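Local coordinates for surface glycan binding protein B (Bacteroides ovatus, PDB 6E57) that binds mixed-linkage beta-glucan at the surface of a gut bacterium, probably helping to capture cereal glucan for uptake, at residues F54-R59 / V126-A131; A61-A66 / R98-G103; V353-P358 / Y413-T418. All blocks are in the same frame, centred on the assembly; numbering follows the deposited sequence.

Contact 1 of 3, residues F54-R59 / V126-A131; sequences FANISR and VVNPLA
N56, I57 and S58 pair with V126, V127 and N128 as parallel strands whose axes lie 4.7 Å apart at 19°; V126 N bonds to A55 O, I57 N to V126 O, and N128 N to I57 O, all at 2.9 to 3.0 Å. On one face, N56 and N128 meet through their amides; the side chains cross at about a right angle, their amide planes 41° apart. N128 ND2 donates to N56 OD1 at 2.9 Å, the acceptor lying near the N128 amide plane although the donor is tilted from the N56 carbonyl plane. The N56 CG group is anti to its backbone N (chi1 -167°), and its ND2 lies alongside V126 CB. On the other face I57 and V127 run side by side, with I57 CD1 4.0 Å from V127 CG1; V127 CG1 also packs on R59 CA at 3.7 Å. Just past S58, a weak bond from R59 N to N128 O continues the pairing, and the R59 chain crosses L130 while its NH1 forms a salt bridge with D133. Strand 53-58 is one edge of a mixed five-strand sheet, and strand 118-128 separates it from strand 103-113, on which V126 and V127 touch T104 and Y105.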
loop_
_atom_site.group_PDB
_atom_site.type_symbol
_atom_site.label_atom_id
_atom_site.label_comp_id
_atom_site.label_asym_id
_atom_site.label_seq_id
_atom_site.Cartn_x
_atom_site.Cartn_y
_atom_site.Cartn_z
ATOM N N PHE A 54 -2.134 -13.667 17.453
ATOM C CA PHE A 54 -2.485 -14.523 18.578
ATOM C C PHE A 54 -3.720 -15.363 18.242
ATOM O O PHE A 54 -3.827 -16.500 18.691
ATOM C CB PHE A 54 -2.729 -13.694 19.842
ATOM C CG PHE A 54 -1.502 -13.077 20.471
ATOM C CD1 PHE A 54 -0.224 -13.352 20.000
ATOM C CD2 PHE A 54 -1.628 -12.240 21.569
ATOM C CE1 PHE A 54 0.891 -12.782 20.598
ATOM C CE2 PHE A 54 -0.512 -11.676 22.167
ATOM C CZ PHE A 54 0.746 -11.948 21.681
ATOM N N ALA A 55 -4.646 -14.791 17.463
ATOM C CA ALA A 55 -5.908 -15.448 17.129
ATOM C C ALA A 55 -6.334 -15.090 15.702
ATOM O O ALA A 55 -6.151 -13.960 15.251
ATOM C CB ALA A 55 -6.967 -15.057 18.127
ATOM N N ASN A 56 -6.923 -16.080 15.023
ATOM C CA ASN A 56 -7.411 -15.966 13.656
ATOM C C ASN A 56 -8.711 -16.772 13.555
ATOM O O ASN A 56 -8.683 -17.982 13.341
ATOM C CB ASN A 56 -6.352 -16.433 12.654
ATOM C CG ASN A 56 -6.673 -16.042 11.227
ATOM O OD1 ASN A 56 -7.781 -16.263 10.750
ATOM N ND2 ASN A 56 -5.705 -15.460 10.539
ATOM N N ILE A 57 -9.843 -16.082 13.718
ATOM C CA ILE A 57 -11.148 -16.724 13.901
ATOM C C ILE A 57 -12.181 -16.021 13.016
ATOM O O ILE A 57 -11.889 -14.989 12.414
ATOM C CB ILE A 57 -11.553 -16.742 15.393
ATOM C CG1 ILE A 57 -11.504 -15.357 16.051
ATOM C CG2 ILE A 57 -10.705 -17.747 16.157
ATOM C CD1 ILE A 57 -12.825 -14.621 16.063
ATOM N N SER A 58 -13.376 -16.618 12.930
ATOM C CA SER A 58 -14.488 -16.096 12.135
ATOM C C SER A 58 -15.364 -15.171 12.988
ATOM O O SER A 58 -15.409 -15.281 14.208
ATOM C CB SER A 58 -15.296 -17.217 11.542
ATOM O OG SER A 58 -14.534 -17.924 10.578
ATOM N N ARG A 59 -16.084 -14.282 12.300
ATOM C CA ARG A 59 -16.896 -13.220 12.907
ATOM C C ARG A 59 -18.003 -13.825 13.790
ATOM O O ARG A 59 -18.429 -13.191 14.755
ATOM C CB ARG A 59 -17.399 -12.296 11.785
ATOM C CG ARG A 59 -18.812 -11.750 11.939
ATOM C CD ARG A 59 -19.840 -12.599 11.212
ATOM N NE ARG A 59 -21.196 -12.228 11.591
ATOM C CZ ARG A 59 -22.288 -12.494 10.883
ATOM N NH1 ARG A 59 -22.192 -13.019 9.675
ATOM N NH2 ARG A 59 -23.478 -12.224 11.388
ATOM N N VAL A 126 -7.149 -11.423 14.389
ATOM C CA VAL A 126 -7.751 -11.291 13.074
ATOM C C VAL A 126 -9.120 -11.979 13.108
ATOM O O VAL A 126 -9.227 -13.154 13.464
ATOM C CB VAL A 126 -6.836 -11.864 11.973
ATOM C CG1 VAL A 126 -7.439 -11.698 10.585
ATOM C CG2 VAL A 126 -5.449 -11.244 12.027
ATOM N N VAL A 127 -10.157 -11.217 12.743
ATOM C CA VAL A 127 -11.540 -11.679 12.717
ATOM C C VAL A 127 -12.048 -11.570 11.273
ATOM O O VAL A 127 -12.255 -10.468 10.764
ATOM C CB VAL A 127 -12.410 -10.874 13.702
ATOM C CG1 VAL A 127 -13.818 -11.436 13.803
ATOM C CG2 VAL A 127 -11.766 -10.792 15.079
ATOM N N ASN A 128 -12.229 -12.726 10.623
ATOM C CA ASN A 128 -12.591 -12.803 9.206
ATOM C C ASN A 128 -14.108 -12.724 9.054
ATOM O O ASN A 128 -14.846 -13.274 9.868
ATOM C CB ASN A 128 -12.069 -14.085 8.557
ATOM C CG ASN A 128 -10.579 -14.265 8.741
ATOM O OD1 ASN A 128 -9.787 -13.445 8.278
ATOM N ND2 ASN A 128 -10.189 -15.329 9.421
ATOM N N PRO A 129 -14.619 -12.060 7.994
ATOM C CA PRO A 129 -16.060 -12.013 7.744
ATOM C C PRO A 129 -16.560 -13.331 7.134
ATOM O O PRO A 129 -15.753 -14.145 6.692
ATOM C CB PRO A 129 -16.191 -10.848 6.753
ATOM C CG PRO A 129 -14.889 -10.877 5.975
ATOM C CD PRO A 129 -13.845 -11.338 6.973
ATOM N N LEU A 130 -17.881 -13.526 7.130
ATOM C CA LEU A 130 -18.497 -14.611 6.375
ATOM C C LEU A 130 -18.607 -14.194 4.903
ATOM O O LEU A 130 -18.531 -13.007 4.571
ATOM C CB LEU A 130 -19.869 -14.935 6.974
ATOM C CG LEU A 130 -19.848 -15.437 8.419
ATOM C CD1 LEU A 130 -21.232 -15.894 8.857
ATOM C CD2 LEU A 130 -18.837 -16.561 8.595
ATOM N N ALA A 131 -18.781 -15.190 4.027
ATOM C CA ALA A 131 -18.800 -14.991 2.580
ATOM C C ALA A 131 -19.863 -13.952 2.191
ATOM O O ALA A 131 -19.606 -13.085 1.351
ATOM C CB ALA A 131 -19.039 -16.311 1.891
#

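Contact 2 of 3, residues A61-A66 / R98-G103; sequences ANLSIA and RSLKAG
L63 and R98 form an antiparallel hydrogen-bonded pair: L63 N donates to R98 O at 2.7 Å, and R98 N returns a longer bond to L63 O at 3.2 Å. Next to this pair, N62 reaches across to S99. Its OD1 lies 3.2 Å from S99 CB and accepts a weak bond from S99 OG at 3.3 Å, while its ND2 is held by N97 OD1, so the amide spans from N97 in strand 95-98 to S99 just after it. A water joins the two segments further along, giving a hydrogen to A61 O at 2.8 Å and accepting one from L100 N at 2.7 Å; it bridges the backbones where direct pairing has ceased. On the inner side, L63 carries CG opposite its own backbone N (chi1 173°), and its CD2 meets L100 CD1 at 4.1 Å, the two side chains crossing at a slant. V125 packs against both leucines, and V127 against L100, so strand 118-128 backs the apolar part of the contact. Beyond L100, K101 O accepts a bond from Y105 OH, four residues on, and G103 pairs through its backbone with V127. The tyrosine bond spanning a turn into strand 103-113 is a tyrosine corner, a feature of Greek-key beta sandwiches, and the two-sheet strand order here is consistent with an immunoglobulin-like domain.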
loop_
_atom_site.group_PDB
_atom_site.type_symbol
_atom_site.label_atom_id
_atom_site.label_comp_id
_atom_site.label_asym_id
_atom_site.label_seq_id
_atom_site.Cartn_x
_atom_site.Cartn_y
_atom_site.Cartn_z
ATOM N N ALA A 61 -17.642 -16.842 15.367
ATOM C CA ALA A 61 -16.922 -17.436 16.500
ATOM C C ALA A 61 -16.485 -16.336 17.477
ATOM O O ALA A 61 -16.507 -15.152 17.147
ATOM C CB ALA A 61 -15.739 -18.228 16.003
ATOM N N ASN A 62 -16.085 -16.755 18.681
ATOM C CA ASN A 62 -15.676 -15.849 19.751
ATOM C C ASN A 62 -14.175 -16.018 20.025
ATOM O O ASN A 62 -13.630 -17.115 19.896
ATOM C CB ASN A 62 -16.501 -16.073 21.022
ATOM C CG ASN A 62 -17.845 -15.373 20.990
ATOM O OD1 ASN A 62 -18.327 -14.985 19.928
ATOM N ND2 ASN A 62 -18.455 -15.201 22.150
ATOM N N LEU A 63 -13.528 -14.908 20.400
ATOM C CA LEU A 63 -12.130 -14.892 20.816
ATOM C C LEU A 63 -12.010 -15.639 22.147
ATOM O O LEU A 63 -12.525 -15.173 23.164
ATOM C CB LEU A 63 -11.652 -13.444 20.955
ATOM C CG LEU A 63 -10.257 -13.267 21.553
ATOM C CD1 LEU A 63 -9.216 -14.014 20.734
ATOM C CD2 LEU A 63 -9.894 -11.793 21.666
ATOM N N SER A 64 -11.326 -16.789 22.113
ATOM C CA SER A 64 -11.227 -17.708 23.244
ATOM C C SER A 64 -9.754 -18.003 23.544
ATOM O O SER A 64 -9.104 -18.744 22.805
ATOM C CB SER A 64 -12.000 -18.976 22.963
ATOM O OG SER A 64 -11.814 -19.931 23.998
ATOM N N ILE A 65 -9.243 -17.400 24.623
ATOM C CA ILE A 65 -7.884 -17.628 25.119
ATOM C C ILE A 65 -7.970 -17.914 26.623
ATOM O O ILE A 65 -8.603 -17.153 27.358
ATOM C CB ILE A 65 -6.967 -16.423 24.822
ATOM C CG1 ILE A 65 -7.024 -16.003 23.350
ATOM C CG2 ILE A 65 -5.538 -16.708 25.267
ATOM C CD1 ILE A 65 -6.189 -14.787 23.022
ATOM N N ALA A 66 -7.322 -19.005 27.058
ATOM C CA ALA A 66 -7.306 -19.452 28.461
ATOM C C ALA A 66 -5.862 -19.494 28.976
ATOM O O ALA A 66 -5.052 -20.277 28.485
ATOM C CB ALA A 66 -7.963 -20.806 28.573
ATOM N N ARG A 98 -14.967 -13.239 23.984
ATOM C CA ARG A 98 -15.417 -11.995 23.374
ATOM C C ARG A 98 -15.838 -12.234 21.919
ATOM O O ARG A 98 -15.087 -12.793 21.123
ATOM C CB ARG A 98 -14.313 -10.939 23.456
ATOM C CG ARG A 98 -14.753 -9.571 22.955
ATOM C CD ARG A 98 -13.912 -8.429 23.486
ATOM N NE ARG A 98 -14.655 -7.179 23.435
ATOM C CZ ARG A 98 -15.581 -6.818 24.319
ATOM N NH1 ARG A 98 -15.892 -7.625 25.321
ATOM N NH2 ARG A 98 -16.171 -5.641 24.214
ATOM N N SER A 99 -17.060 -11.794 21.598
ATOM C CA SER A 99 -17.563 -11.696 20.237
ATOM C C SER A 99 -17.122 -10.354 19.635
ATOM O O SER A 99 -17.419 -9.299 20.190
ATOM C CB SER A 99 -19.064 -11.846 20.219
ATOM O OG SER A 99 -19.534 -12.119 18.908
ATOM N N LEU A 100 -16.400 -10.414 18.508
ATOM C CA LEU A 100 -15.871 -9.236 17.823
ATOM C C LEU A 100 -16.447 -9.180 16.405
ATOM O O LEU A 100 -16.689 -10.216 15.780
ATOM C CB LEU A 100 -14.342 -9.325 17.770
ATOM C CG LEU A 100 -13.611 -9.292 19.113
ATOM C CD1 LEU A 100 -12.162 -9.723 18.948
ATOM C CD2 LEU A 100 -13.683 -7.909 19.746
ATOM N N LYS A 101 -16.639 -7.958 15.900
ATOM C CA LYS A 101 -16.991 -7.735 14.502
ATOM C C LYS A 101 -15.750 -8.027 13.648
ATOM O O LYS A 101 -14.634 -8.054 14.164
ATOM C CB LYS A 101 -17.497 -6.303 14.299
ATOM C CG LYS A 101 -18.603 -5.864 15.251
ATOM C CD LYS A 101 -19.376 -4.651 14.775
ATOM C CE LYS A 101 -19.664 -3.645 15.872
ATOM N NZ LYS A 101 -20.422 -4.245 16.996
ATOM N N ALA A 102 -15.949 -8.256 12.347
ATOM C CA ALA A 102 -14.826 -8.494 11.433
ATOM C C ALA A 102 -13.793 -7.369 11.588
ATOM O O ALA A 102 -14.154 -6.214 11.838
ATOM C CB ALA A 102 -15.310 -8.595 10.008
ATOM N N GLY A 103 -12.510 -7.729 11.454
ATOM C CA GLY A 103 -11.412 -6.767 11.457
ATOM C C GLY A 103 -10.142 -7.339 12.064
ATOM O O GLY A 103 -10.077 -8.526 12.405
HETATM O O HOH W 1 -15.626 -12.455 16.961
#

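Contact 3 of 3, residues V353-P358 / Y413-T418; sequences VYSIEP and YVDLVT
Y413 lies across from S355 in an antiparallel hydrogen-bonded pair, with Y413 N to S355 O at 2.7 Å and S355 N to Y413 O at 3.0 Å. From the backbone its side chain runs along the 353-358 segment: CB sits 3.7 Å from S355 OG, CD1 has I356 O at the ring edge, and CE1 lies beside E357 CB. At the tip, OH donates to the anti lone pair of E357 OE1 at 2.6 Å; the carboxylate plane is turned 71° from the ring, and E357 OE2 is hydrogen-bonded to T359 OG1. H317 stacks on the Y413 ring, and Y319 also meets it. Further along strand 412-419 the pairing is interrupted by a classic beta bulge, in which D415 and L416 both face V353: D415 N bonds to V353 O at 2.9 Å, L416 N adds a weak bond to the same oxygen, and V353 N donates to L416 O. The bulge turns the D415 side chain toward strand 349-356, where S355 OG donates to the syn lone pair of OD2 at 2.7 Å, while OD1 is hydrogen-bonded to H317 ND1. Beside it, the V353 and L416 side chains lie side by side, pointing the same way, their CB atoms 3.8 Å apart.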
loop_
_atom_site.group_PDB
_atom_site.type_symbol
_atom_site.label_atom_id
_atom_site.label_comp_id
_atom_site.label_asym_id
_atom_site.label_seq_id
_atom_site.Cartn_x
_atom_site.Cartn_y
_atom_site.Cartn_z
ATOM N N VAL A 353 8.420 2.195 -25.690
ATOM C CA VAL A 353 7.091 2.751 -25.943
ATOM C C VAL A 353 6.568 2.144 -27.249
ATOM O O VAL A 353 7.180 2.315 -28.301
ATOM C CB VAL A 353 7.105 4.292 -26.011
ATOM C CG1 VAL A 353 5.709 4.864 -26.231
ATOM C CG2 VAL A 353 7.745 4.908 -24.776
ATOM N N TYR A 354 5.427 1.452 -27.161
ATOM C CA TYR A 354 4.861 0.696 -28.274
ATOM C C TYR A 354 3.429 1.178 -28.530
ATOM O O TYR A 354 2.765 1.655 -27.619
ATOM C CB TYR A 354 4.902 -0.807 -27.982
ATOM C CG TYR A 354 4.111 -1.228 -26.768
ATOM C CD1 TYR A 354 4.679 -1.220 -25.502
ATOM C CD2 TYR A 354 2.787 -1.624 -26.877
ATOM C CE1 TYR A 354 3.952 -1.587 -24.380
ATOM C CE2 TYR A 354 2.050 -2.005 -25.767
ATOM C CZ TYR A 354 2.633 -1.983 -24.514
ATOM O OH TYR A 354 1.906 -2.356 -23.422
ATOM N N SER A 355 2.973 1.053 -29.779
ATOM C CA SER A 355 1.595 1.347 -30.137
ATOM C C SER A 355 1.051 0.229 -31.032
ATOM O O SER A 355 1.804 -0.448 -31.723
ATOM C CB SER A 355 1.461 2.703 -30.788
ATOM O OG SER A 355 2.254 2.795 -31.960
ATOM N N ILE A 356 -0.271 0.043 -30.986
ATOM C CA ILE A 356 -0.931 -1.006 -31.737
ATOM C C ILE A 356 -1.075 -0.563 -33.196
ATOM O O ILE A 356 -1.042 0.636 -33.506
ATOM C CB ILE A 356 -2.294 -1.372 -31.115
ATOM C CG1 ILE A 356 -3.294 -0.213 -31.155
ATOM C CG2 ILE A 356 -2.115 -1.904 -29.702
ATOM C CD1 ILE A 356 -4.724 -0.633 -30.911
ATOM N N GLU A 357 -1.204 -1.559 -34.078
ATOM C CA GLU A 357 -1.757 -1.389 -35.408
ATOM C C GLU A 357 -3.223 -1.809 -35.350
ATOM O O GLU A 357 -3.513 -2.994 -35.235
ATOM C CB GLU A 357 -0.980 -2.228 -36.425
ATOM C CG GLU A 357 -1.585 -2.204 -37.820
ATOM C CD GLU A 357 -2.010 -0.826 -38.298
ATOM O OE1 GLU A 357 -1.127 0.042 -38.445
ATOM O OE2 GLU A 357 -3.226 -0.618 -38.498
ATOM N N PRO A 358 -4.191 -0.864 -35.382
ATOM C CA PRO A 358 -5.614 -1.212 -35.294
ATOM C C PRO A 358 -6.108 -2.314 -36.247
ATOM O O PRO A 358 -6.935 -3.125 -35.850
ATOM C CB PRO A 358 -6.301 0.125 -35.612
ATOM C CG PRO A 358 -5.334 1.154 -35.069
ATOM C CD PRO A 358 -3.969 0.591 -35.417
ATOM N N TYR A 413 3.938 -1.252 -33.234
ATOM C CA TYR A 413 5.019 -0.387 -33.652
ATOM C C TYR A 413 5.877 -0.053 -32.434
ATOM O O TYR A 413 5.341 0.108 -31.346
ATOM C CB TYR A 413 4.487 0.924 -34.232
ATOM C CG TYR A 413 3.660 0.802 -35.485
ATOM C CD1 TYR A 413 2.288 0.608 -35.420
ATOM C CD2 TYR A 413 4.239 0.928 -36.737
ATOM C CE1 TYR A 413 1.515 0.514 -36.567
ATOM C CE2 TYR A 413 3.479 0.842 -37.894
ATOM C CZ TYR A 413 2.114 0.634 -37.810
ATOM O OH TYR A 413 1.366 0.544 -38.947
ATOM N N VAL A 414 7.193 0.057 -32.641
ATOM C CA VAL A 414 8.104 0.616 -31.650
ATOM C C VAL A 414 8.259 2.109 -31.959
ATOM O O VAL A 414 8.655 2.470 -33.068
ATOM C CB VAL A 414 9.459 -0.112 -31.660
ATOM C CG1 VAL A 414 10.496 0.612 -30.818
ATOM C CG2 VAL A 414 9.319 -1.562 -31.220
ATOM N N ASP A 415 7.934 2.958 -30.977
ATOM C CA ASP A 415 7.881 4.415 -31.156
ATOM C C ASP A 415 9.033 5.111 -30.414
ATOM O O ASP A 415 9.474 6.180 -30.841
ATOM C CB ASP A 415 6.535 4.979 -30.692
ATOM C CG ASP A 415 5.339 4.487 -31.492
ATOM O OD1 ASP A 415 5.468 4.376 -32.730
ATOM O OD2 ASP A 415 4.280 4.227 -30.867
ATOM N N LEU A 416 9.490 4.534 -29.296
ATOM C CA LEU A 416 10.587 5.102 -28.503
ATOM C C LEU A 416 11.295 3.990 -27.714
ATOM O O LEU A 416 10.672 3.023 -27.281
ATOM C CB LEU A 416 10.014 6.164 -27.559
ATOM C CG LEU A 416 11.025 7.146 -26.966
ATOM C CD1 LEU A 416 11.494 8.142 -28.016
ATOM C CD2 LEU A 416 10.435 7.878 -25.771
ATOM N N VAL A 417 12.613 4.138 -27.550
ATOM C CA VAL A 417 13.394 3.314 -26.634
ATOM C C VAL A 417 14.293 4.247 -25.818
ATOM O O VAL A 417 15.060 5.025 -26.392
ATOM C CB VAL A 417 14.226 2.245 -27.367
ATOM C CG1 VAL A 417 14.997 1.374 -26.388
ATOM C CG2 VAL A 417 13.370 1.388 -28.285
ATOM N N THR A 418 14.182 4.158 -24.486
ATOM C CA THR A 418 14.966 4.972 -23.565
ATOM C C THR A 418 15.648 4.073 -22.530
ATOM O O THR A 418 15.296 2.907 -22.383
ATOM C CB THR A 418 14.096 6.028 -22.870
ATOM O OG1 THR A 418 13.239 5.376 -21.932
ATOM C CG2 THR A 418 13.267 6.840 -23.841
#

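In the fold
Contacts 1 and 2 belong to one N-terminal domain, with centres about 8 Å apart. Contact 1 lies in the five-strand sheet and contact 2 in the three-strand one; the sheets meet where A55 CB packs on L63 CD1. Contact 1 pairs edge strand 53-58 with strand 118-128 at the surface; contact 2, partly buried, lies where strand 63-70 meets the end of strand 95-98 and the following loop, and relies on a water as well as on leucines. Contact 3, also partly buried, is about 48 Å from contact 1 between centres, in the C-terminal region that carries the glycan pocket. In contact 3 the strands are antiparallel and bulged and its polar pairs join hydroxyls to carboxylates, whereas contact 1 is parallel and joins two amides.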